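Long-range contact in TnpArep for protein (Escherichia coli, PDB 4ER8), which binds repetitive extragenic palindrome hairpins and cleaves the DNA upstream and downstream of them as a single-stranded DNA endonuclease and transposase: residues 5-10 against 100-105. Numbering follows the deposited sequence.
Sequences RRYYIK and EHAIRN. With nucleotides of chain B.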
ATOM      1  N   ARG A   5       2.182  -6.182  18.170  1.00 39.68           N
ATOM      2  CA  ARG A   5       1.932  -7.569  17.903  1.00 39.47           C
ATOM      3  C   ARG A   5       1.035  -7.695  16.678  1.00 39.51           C
ATOM      4  O   ARG A   5      -0.014  -7.072  16.628  1.00 39.25           O
ATOM      5  CB  ARG A   5       1.291  -8.216  19.116  1.00 38.65           C
ATOM      6  CG  ARG A   5       0.593  -9.512  18.790  1.00 39.21           C
ATOM      7  CD  ARG A   5      -0.284  -9.961  19.960  1.00 38.30           C
ATOM      8  NE  ARG A   5      -0.649 -11.321  19.690  1.00 38.78           N
ATOM      9  CZ  ARG A   5      -1.661 -11.975  20.246  1.00 42.71           C
ATOM     10  NH1 ARG A   5      -2.460 -11.385  21.139  1.00 43.23           N
ATOM     11  NH2 ARG A   5      -1.891 -13.228  19.865  1.00 42.68           N
ATOM     12  N   ARG A   6       1.438  -8.508  15.692  1.00 39.58           N
ATOM     13  CA  ARG A   6       0.659  -8.625  14.480  1.00 39.41           C
ATOM     14  C   ARG A   6      -0.754  -9.061  14.840  1.00 40.69           C
ATOM     15  O   ARG A   6      -0.976  -9.904  15.707  1.00 41.32           O
ATOM     16  CB  ARG A   6       1.310  -9.552  13.485  1.00 38.93           C
ATOM     17  CG  ARG A   6       2.637  -9.029  12.905  1.00 40.74           C
ATOM     18  CD  ARG A   6       2.591  -7.564  12.484  1.00 42.64           C
ATOM     19  NE  ARG A   6       3.642  -7.198  11.531  1.00 44.24           N
ATOM     20  CZ  ARG A   6       3.909  -5.953  11.117  1.00 42.37           C
ATOM     21  NH1 ARG A   6       3.249  -4.919  11.589  1.00 40.99           N
ATOM     22  NH2 ARG A   6       4.851  -5.739  10.220  1.00 41.98           N
ATOM     23  N   TYR A   7      -1.732  -8.445  14.215  1.00 41.19           N
ATOM     24  CA  TYR A   7      -3.078  -8.804  14.537  1.00 42.66           C
ATOM     25  C   TYR A   7      -3.521  -9.812  13.462  1.00 41.83           C
ATOM     26  O   TYR A   7      -3.832  -9.448  12.328  1.00 41.75           O
ATOM     27  CB  TYR A   7      -3.858  -7.503  14.583  1.00 43.64           C
ATOM     28  CG  TYR A   7      -5.315  -7.450  14.960  1.00 46.79           C
ATOM     29  CD1 TYR A   7      -6.267  -8.267  14.332  1.00 51.26           C
ATOM     30  CD2 TYR A   7      -5.766  -6.444  15.829  1.00 48.25           C
ATOM     31  CE1 TYR A   7      -7.647  -8.124  14.619  1.00 53.51           C
ATOM     32  CE2 TYR A   7      -7.115  -6.289  16.131  1.00 51.72           C
ATOM     33  CZ  TYR A   7      -8.063  -7.124  15.526  1.00 54.80           C
ATOM     34  OH  TYR A   7      -9.419  -6.958  15.814  1.00 57.00           O
ATOM     35  N   TYR A   8      -3.494 -11.092  13.826  1.00 40.85           N
ATOM     36  CA  TYR A   8      -3.789 -12.161  12.857  1.00 40.36           C
ATOM     37  C   TYR A   8      -5.217 -12.636  12.976  1.00 40.57           C
ATOM     38  O   TYR A   8      -5.669 -13.022  14.050  1.00 40.32           O
ATOM     39  CB  TYR A   8      -2.864 -13.367  13.041  1.00 39.53           C
ATOM     40  CG  TYR A   8      -1.422 -13.166  12.630  1.00 35.95           C
ATOM     41  CD1 TYR A   8      -0.397 -13.244  13.566  1.00 34.28           C
ATOM     42  CD2 TYR A   8      -1.084 -12.913  11.327  1.00 32.99           C
ATOM     43  CE1 TYR A   8       0.918 -13.106  13.190  1.00 33.37           C
ATOM     44  CE2 TYR A   8       0.251 -12.743  10.942  1.00 31.24           C
ATOM     45  CZ  TYR A   8       1.235 -12.832  11.878  1.00 32.09           C
ATOM     46  OH  TYR A   8       2.555 -12.691  11.504  1.00 31.64           O
ATOM     47  N   ILE A   9      -5.937 -12.587  11.868  1.00 41.33           N
ATOM     48  CA  ILE A   9      -7.303 -13.090  11.881  1.00 42.14           C
ATOM     49  C   ILE A   9      -7.565 -13.655  10.523  1.00 41.84           C
ATOM     50  O   ILE A   9      -7.302 -13.007   9.520  1.00 41.35           O
ATOM     51  CB  ILE A   9      -8.363 -12.023  12.327  1.00 42.16           C
ATOM     52  CG1 ILE A   9      -9.739 -12.690  12.545  1.00 44.15           C
ATOM     53  CG2 ILE A   9      -8.486 -10.921  11.325  1.00 41.71           C
ATOM     54  CD1 ILE A   9     -10.766 -11.884  13.427  1.00 42.78           C
ATOM     55  N   LYS A  10      -8.060 -14.884  10.490  1.00 42.53           N
ATOM     56  CA  LYS A  10      -8.274 -15.540   9.191  1.00 43.42           C
ATOM     57  C   LYS A  10      -9.389 -14.858   8.414  1.00 42.51           C
ATOM     58  O   LYS A  10     -10.396 -14.494   8.989  1.00 42.40           O
ATOM     59  CB  LYS A  10      -8.529 -17.036   9.361  1.00 43.75           C
ATOM     60  CG  LYS A  10      -7.303 -17.779   9.903  1.00 47.09           C
ATOM     61  CD  LYS A  10      -7.639 -19.234  10.232  1.00 52.37           C
ATOM     62  CE  LYS A  10      -6.394 -19.974  10.698  1.00 55.17           C
ATOM     63  NZ  LYS A  10      -6.634 -21.443  10.612  1.00 58.26           N
ATOM     64  N   GLU A 100       0.889  -2.285  10.060  1.00 35.76           N
ATOM     65  CA  GLU A 100      -0.310  -3.109   9.835  1.00 34.55           C
ATOM     66  C   GLU A 100      -1.442  -2.645  10.707  1.00 35.14           C
ATOM     67  O   GLU A 100      -1.274  -2.444  11.934  1.00 35.42           O
ATOM     68  CB  GLU A 100      -0.061  -4.566  10.186  1.00 34.23           C
ATOM     69  CG  GLU A 100      -1.386  -5.441  10.360  1.00 34.82           C
ATOM     70  CD  GLU A 100      -1.895  -5.488  11.808  1.00 34.38           C
ATOM     71  OE1 GLU A 100      -3.043  -5.063  12.111  1.00 31.72           O
ATOM     72  OE2 GLU A 100      -1.109  -5.937  12.661  1.00 35.39           O
ATOM     73  N   HIS A 101      -2.618  -2.512  10.106  1.00 35.08           N
ATOM     74  CA  HIS A 101      -3.788  -2.203  10.886  1.00 35.94           C
ATOM     75  C   HIS A 101      -5.013  -2.929  10.366  1.00 37.00           C
ATOM     76  O   HIS A 101      -5.368  -2.847   9.162  1.00 37.04           O
ATOM     77  CB  HIS A 101      -4.030  -0.693  10.964  1.00 35.81           C
ATOM     78  CG  HIS A 101      -5.416  -0.332  11.420  1.00 35.64           C
ATOM     79  ND1 HIS A 101      -5.769  -0.278  12.756  1.00 33.59           N
ATOM     80  CD2 HIS A 101      -6.538  -0.036  10.715  1.00 33.32           C
ATOM     81  CE1 HIS A 101      -7.051   0.036  12.851  1.00 34.50           C
ATOM     82  NE2 HIS A 101      -7.536   0.204  11.628  1.00 34.49           N
ATOM     83  N   ALA A 102      -5.652  -3.638  11.288  1.00 37.92           N
ATOM     84  CA  ALA A 102      -6.804  -4.465  10.982  1.00 39.24           C
ATOM     85  C   ALA A 102      -8.068  -3.615  10.849  1.00 41.22           C
ATOM     86  O   ALA A 102      -8.437  -2.885  11.808  1.00 40.95           O
ATOM     87  CB  ALA A 102      -6.981  -5.442  12.072  1.00 38.68           C
ATOM     88  N   ILE A 103      -8.753  -3.750   9.700  1.00 42.60           N
ATOM     89  CA  ILE A 103     -10.031  -3.077   9.492  1.00 44.24           C
ATOM     90  C   ILE A 103     -11.246  -3.924   9.868  1.00 46.52           C
ATOM     91  O   ILE A 103     -11.580  -4.888   9.192  1.00 46.42           O
ATOM     92  CB  ILE A 103     -10.187  -2.630   8.073  1.00 43.94           C
ATOM     93  CG1 ILE A 103      -9.192  -1.522   7.800  1.00 41.49           C
ATOM     94  CG2 ILE A 103     -11.607  -2.123   7.836  1.00 44.26           C
ATOM     95  CD1 ILE A 103      -8.870  -1.388   6.407  1.00 37.80           C
ATOM     96  N   ARG A 104     -11.935  -3.497  10.926  1.00 49.15           N
ATOM     97  CA  ARG A 104     -13.025  -4.263  11.527  1.00 51.17           C
ATOM     98  C   ARG A 104     -14.444  -3.863  11.063  1.00 51.42           C
ATOM     99  O   ARG A 104     -15.387  -4.605  11.347  1.00 52.19           O
ATOM    100  CB  ARG A 104     -12.937  -4.159  13.059  1.00 51.78           C
ATOM    101  CG  ARG A 104     -11.703  -4.829  13.720  1.00 58.03           C
ATOM    102  CD  ARG A 104     -10.295  -4.107  13.426  1.00 67.57           C
ATOM    103  NE  ARG A 104      -9.924  -2.916  14.242  1.00 71.33           N
ATOM    104  CZ  ARG A 104     -10.322  -1.647  14.013  1.00 72.38           C
ATOM    105  NH1 ARG A 104     -11.132  -1.327  12.977  1.00 70.37           N
ATOM    106  NH2 ARG A 104      -9.905  -0.684  14.835  1.00 71.84           N
ATOM    107  N   ASN A 105     -14.605  -2.721  10.368  1.00 51.23           N
ATOM    108  CA  ASN A 105     -15.939  -2.192   9.943  1.00 50.73           C
ATOM    109  C   ASN A 105     -15.891  -1.329   8.697  1.00 50.77           C
ATOM    110  O   ASN A 105     -14.838  -0.736   8.388  1.00 50.67           O
ATOM    111  CB  ASN A 105     -16.591  -1.349  11.056  1.00 50.03           C
ATOM    112  CG  ASN A 105     -15.845  -0.053  11.315  1.00 50.93           C
ATOM    113  OD1 ASN A 105     -15.038   0.049  12.246  1.00 53.53           O
ATOM    114  ND2 ASN A 105     -16.101   0.941  10.496  1.00 51.06           N
TER
ATOM    115  O5'  DG B   1      -6.170  -0.554  21.012  1.00 36.25           O
ATOM    116  C5'  DG B   1      -5.169  -0.811  22.039  1.00 37.07           C
ATOM    117  C4'  DG B   1      -3.932  -1.535  21.544  1.00 38.98           C
ATOM    118  O4'  DG B   1      -4.300  -2.670  20.654  1.00 39.13           O
ATOM    119  C3'  DG B   1      -3.011  -0.665  20.693  1.00 39.10           C
ATOM    120  O3'  DG B   1      -2.257   0.213  21.487  1.00 39.90           O
ATOM    121  C2'  DG B   1      -2.188  -1.781  20.039  1.00 38.55           C
ATOM    122  C1'  DG B   1      -3.247  -2.852  19.732  1.00 36.18           C
ATOM    123  N9   DG B   1      -3.931  -2.719  18.478  1.00 37.23           N
ATOM    124  C8   DG B   1      -5.153  -2.098  18.307  1.00 36.37           C
ATOM    125  N7   DG B   1      -5.550  -2.117  17.033  1.00 37.72           N
ATOM    126  C5   DG B   1      -4.565  -2.822  16.340  1.00 34.71           C
ATOM    127  C6   DG B   1      -4.496  -3.177  14.974  1.00 34.98           C
ATOM    128  O6   DG B   1      -5.341  -2.899  14.097  1.00 36.00           O
ATOM    129  N1   DG B   1      -3.327  -3.902  14.641  1.00 33.50           N
ATOM    130  C2   DG B   1      -2.378  -4.214  15.587  1.00 34.32           C
ATOM    131  N2   DG B   1      -1.321  -4.880  15.129  1.00 29.46           N
ATOM    132  N3   DG B   1      -2.437  -3.886  16.896  1.00 35.06           N
ATOM    133  C4   DG B   1      -3.549  -3.188  17.211  1.00 36.15           C
ATOM    134  P    DC B  31       5.953  -9.456  10.301  1.00 37.01           P
ATOM    135  OP1  DC B  31       4.502  -9.460  10.148  1.00 39.53           O
ATOM    136  OP2  DC B  31       6.707  -8.233  10.507  1.00 33.18           O
ATOM    137  O5'  DC B  31       6.285 -10.463  11.488  1.00 36.35           O
ATOM    138  C5'  DC B  31       5.647 -11.756  11.653  1.00 34.56           C
ATOM    139  C4'  DC B  31       6.034 -12.356  13.007  1.00 32.32           C
ATOM    140  O4'  DC B  31       7.470 -12.572  12.946  1.00 31.76           O
ATOM    141  C3'  DC B  31       5.787 -11.454  14.239  1.00 32.73           C
ATOM    142  O3'  DC B  31       4.934 -12.181  15.006  1.00 36.41           O
ATOM    143  C2'  DC B  31       7.119 -11.356  14.959  1.00 32.18           C
ATOM    144  C1'  DC B  31       8.020 -12.326  14.209  1.00 34.09           C
ATOM    145  N1   DC B  31       9.294 -11.703  13.886  1.00 39.76           N
ATOM    146  C2   DC B  31      10.457 -12.195  14.453  1.00 38.39           C
ATOM    147  O2   DC B  31      10.309 -13.166  15.212  1.00 38.22           O
ATOM    148  N3   DC B  31      11.636 -11.585  14.132  1.00 37.47           N
ATOM    149  C4   DC B  31      11.699 -10.531  13.291  1.00 39.31           C
ATOM    150  N4   DC B  31      12.885  -9.923  12.961  1.00 37.59           N
ATOM    151  C5   DC B  31      10.499 -10.021  12.732  1.00 40.89           C
ATOM    152  C6   DC B  31       9.344 -10.624  13.042  1.00 42.54           C
ATOM    153  P    DT B   2      -1.301   1.369  20.871  1.00 42.63           P
ATOM    154  OP1  DT B   2      -0.592   2.045  21.996  1.00 43.31           O
ATOM    155  OP2  DT B   2      -2.049   2.202  19.907  1.00 39.02           O
ATOM    156  O5'  DT B   2      -0.184   0.554  20.091  1.00 39.34           O
ATOM    157  C5'  DT B   2       0.957   0.024  20.719  1.00 38.16           C
ATOM    158  C4'  DT B   2       1.776  -0.569  19.575  1.00 38.18           C
ATOM    159  O4'  DT B   2       0.823  -1.155  18.642  1.00 36.84           O
ATOM    160  C3'  DT B   2       2.596   0.441  18.769  1.00 36.26           C
ATOM    161  O3'  DT B   2       3.716  -0.216  18.308  1.00 39.31           O
ATOM    162  C2'  DT B   2       1.710   0.658  17.561  1.00 36.24           C
ATOM    163  C1'  DT B   2       1.089  -0.713  17.339  1.00 34.29           C
ATOM    164  N1   DT B   2      -0.131  -0.684  16.465  1.00 35.92           N
ATOM    165  C2   DT B   2      -0.139  -1.379  15.264  1.00 36.96           C
ATOM    166  O2   DT B   2       0.770  -2.065  14.860  1.00 37.33           O
ATOM    167  N3   DT B   2      -1.280  -1.282  14.509  1.00 38.13           N
ATOM    168  C4   DT B   2      -2.410  -0.543  14.782  1.00 38.54           C
ATOM    169  O4   DT B   2      -3.382  -0.503  14.000  1.00 40.10           O
ATOM    170  C5   DT B   2      -2.362   0.184  16.036  1.00 38.33           C
ATOM    171  C7   DT B   2      -3.573   1.017  16.458  1.00 36.27           C
ATOM    172  C6   DT B   2      -1.238   0.075  16.803  1.00 36.21           C
TER
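Y7 and E100 meet where the N-terminal loop 5-10 runs past the edge strand 99-102 of the antiparallel sheet of this HUH transposase, and together they build a base-reading pocket for the DNA. The backbone N of Y7 donates to E100 OE2 at 3.0 Å, approaching from above the carboxylate plane, 50° out of it. The E100 side chain extends with CG opposite its backbone N (chi1 164°) and bends at chi2, presenting its two oxygens to DG1 of chain B: OE1 accepts N1 of the base at 2.8 Å and OE2 accepts N2 at 2.7 Å, both nearly straight. The R5 carbonyl O takes a further bond from N2, and A102 N donates to O6 of the guanine, so that loop and strand read the same base. Beyond it, N3 of DT2 of chain B donates to E100 O and H101 ND1 donates to O4 of the same thymine, while D108 holds H101 NE2.

Y7 borders the pocket. Its CG lies anti to the backbone N (chi1 -177°), which places one face of the ring against A102, whose CB stands over the ring centre in a CH-pi contact, 3.7 Å from the centroid. CD2 of the same ring meets C6 of DG1 of chain B, and the hydroxyl ends beside CG and CD of R104.

On the other flank R6 slides past E100, NH1 lying 3.6 Å from E100 CB. F98 O bonds NH2 and the F98 ring gives a cation-pi contact, anchoring the guanidinium whose edge faces the phosphate of DC31 of chain B. A methionine in place of R6 would probably deprive this phosphate of its charged partner and F98 O of the NH2 donor. The two bonds to the phosphate are R6 NE to OP1, 2.8 Å, and R6 NH2 to OP2, 3.1 Å.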